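Local coordinates for CELL WALL surface anchor family protein (Streptococcus pneumoniae, PDB 2X9Z) that forms the repeating backbone subunit of the pneumococcal pilus, a surface fibre probably linked to cell adhesion, at residues Q193-T198 with N202-N207. The protein carries 1 engineered substitution. Residues are numbered along the deposited sequence; the frame is centred on the assembly and turned at random.
Sequences QTVTLT and NTVTVN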
loop_
_atom_site.group_PDB
_atom_site.type_symbol
_atom_site.label_atom_id
_atom_site.label_comp_id
_atom_site.label_asym_id
_atom_site.label_seq_id
_atom_site.Cartn_x
_atom_site.Cartn_y
_atom_site.Cartn_z
ATOM N N GLN A 193 9.823 4.118 15.179
ATOM C CA GLN A 193 10.390 5.456 15.301
ATOM C C GLN A 193 9.545 6.430 14.504
ATOM O O GLN A 193 8.884 6.045 13.546
ATOM C CB GLN A 193 11.835 5.483 14.794
ATOM C CG GLN A 193 12.648 6.695 15.242
ATOM C CD GLN A 193 13.123 6.592 16.685
ATOM O OE1 GLN A 193 12.960 5.556 17.339
ATOM N NE2 GLN A 193 13.729 7.662 17.181
ATOM N N THR A 194 9.546 7.682 14.929
ATOM C CA THR A 194 8.904 8.744 14.176
ATOM C C THR A 194 9.981 9.755 13.842
ATOM O O THR A 194 10.722 10.182 14.727
ATOM C CB THR A 194 7.781 9.406 14.989
ATOM O OG1 THR A 194 6.771 8.428 15.274
ATOM C CG2 THR A 194 7.165 10.565 14.216
ATOM N N VAL A 195 10.096 10.104 12.563
ATOM C CA VAL A 195 11.125 11.033 12.116
ATOM C C VAL A 195 10.489 12.218 11.412
ATOM O O VAL A 195 9.373 12.124 10.904
ATOM C CB VAL A 195 12.138 10.362 11.160
ATOM C CG1 VAL A 195 12.805 9.176 11.837
ATOM C CG2 VAL A 195 11.459 9.928 9.865
ATOM N N THR A 196 11.203 13.333 11.402
ATOM C CA THR A 196 10.715 14.550 10.775
ATOM C C THR A 196 11.751 15.088 9.803
ATOM O O THR A 196 12.940 15.164 10.134
ATOM C CB THR A 196 10.418 15.628 11.833
ATOM O OG1 THR A 196 9.336 15.195 12.669
ATOM C CG2 THR A 196 10.055 16.942 11.167
ATOM N N LEU A 197 11.298 15.460 8.616
ATOM C CA LEU A 197 12.158 16.075 7.624
ATOM C C LEU A 197 11.811 17.554 7.535
ATOM O O LEU A 197 10.726 17.921 7.077
ATOM C CB LEU A 197 11.937 15.402 6.274
ATOM C CG LEU A 197 12.918 15.679 5.140
ATOM C CD1 LEU A 197 14.318 15.235 5.536
ATOM C CD2 LEU A 197 12.463 14.962 3.870
ATOM N N THR A 198 12.722 18.404 7.992
ATOM C CA THR A 198 12.513 19.839 7.875
ATOM C C THR A 198 12.676 20.245 6.419
ATOM O O THR A 198 13.241 19.505 5.613
ATOM C CB THR A 198 13.495 20.635 8.736
ATOM O OG1 THR A 198 14.835 20.250 8.406
ATOM C CG2 THR A 198 13.245 20.367 10.209
ATOM N N ASN A 202 16.620 16.967 2.755
ATOM C CA ASN A 202 15.983 15.992 1.875
ATOM C C ASN A 202 16.234 14.561 2.315
ATOM O O ASN A 202 15.756 13.631 1.688
ATOM C CB ASN A 202 16.436 16.177 0.422
ATOM C CG ASN A 202 15.869 17.440 -0.212
ATOM O OD1 ASN A 202 16.495 18.501 -0.178
ATOM N ND2 ASN A 202 14.679 17.327 -0.801
ATOM N N THR A 203 16.993 14.380 3.389
ATOM C CA THR A 203 17.269 13.038 3.889
ATOM C C THR A 203 17.179 12.984 5.398
ATOM O O THR A 203 17.455 13.966 6.086
ATOM C CB THR A 203 18.669 12.529 3.485
ATOM O OG1 THR A 203 19.680 13.313 4.133
ATOM C CG2 THR A 203 18.861 12.579 1.985
ATOM N N VAL A 204 16.803 11.815 5.901
ATOM C CA VAL A 204 16.821 11.550 7.328
ATOM C C VAL A 204 17.116 10.064 7.548
ATOM O O VAL A 204 16.629 9.211 6.802
ATOM C CB VAL A 204 15.498 11.980 7.992
ATOM C CG1 VAL A 204 14.319 11.189 7.435
ATOM C CG2 VAL A 204 15.586 11.855 9.509
ATOM N N THR A 205 17.926 9.762 8.559
ATOM C CA THR A 205 18.371 8.396 8.806
ATOM C C THR A 205 17.963 7.920 10.191
ATOM O O THR A 205 18.082 8.656 11.175
ATOM C CB THR A 205 19.903 8.269 8.660
ATOM O OG1 THR A 205 20.293 8.677 7.345
ATOM C CG2 THR A 205 20.356 6.831 8.905
ATOM N N VAL A 206 17.471 6.689 10.255
ATOM C CA VAL A 206 17.216 6.026 11.523
ATOM C C VAL A 206 18.318 4.998 11.771
ATOM O O VAL A 206 18.673 4.232 10.878
ATOM C CB VAL A 206 15.840 5.341 11.535
ATOM C CG1 VAL A 206 15.625 4.602 12.848
ATOM C CG2 VAL A 206 14.735 6.367 11.303
ATOM N N ASN A 207 18.874 5.002 12.976
ATOM C CA ASN A 207 19.966 4.095 13.301
ATOM C C ASN A 207 19.506 2.999 14.257
ATOM O O ASN A 207 18.419 3.085 14.828
ATOM C CB ASN A 207 21.134 4.868 13.925
ATOM C CG ASN A 207 21.345 6.237 13.291
ATOM O OD1 ASN A 207 21.093 7.268 13.918
ATOM N ND2 ASN A 207 21.826 6.253 12.053
#
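Val195 meets Val204 and Val206 with different branches. Val195 CG1 presses on Val206 CG2 at 3.4 Å, tighter than usual for two methyl groups, while Val195 CG2 lies 4.0 Å from Val204 CG1. Val204 also brings CG2 up to Val195 CB at 4.1 Å. Nearer the turn, Leu197 reaches across with CD1, which lies 3.4 Å from Thr203 O and 4.2 Å from Val204 CB. With CG anti to the backbone N (chi1 -168°), the end of Leu197 leans toward the other strand although its CB does not point there, and Leu197 CD2 comes to 4.1 Å from Asn202 C. The two strands run nearly antiparallel (161°), their axes approaching to 7.3 Å, yet they are edge strands of different sheets that face each other in a beta sandwich, consistent with a Cna-B-like domain; a short connection after Thr198 carries the chain from one sheet to the other. Strand 193-197 is hydrogen-bonded through its backbone to strand 179-185, whereas Asn202 and Val204 pair with Lys163 and Leu161 of strand 159-166. The side chain of Asn202 adds a bond from ND2 to Lys163 O. Phe217 packs against both Val195 and Val206, and Phe181 and Leu183 touch Val195 and Val206 respectively.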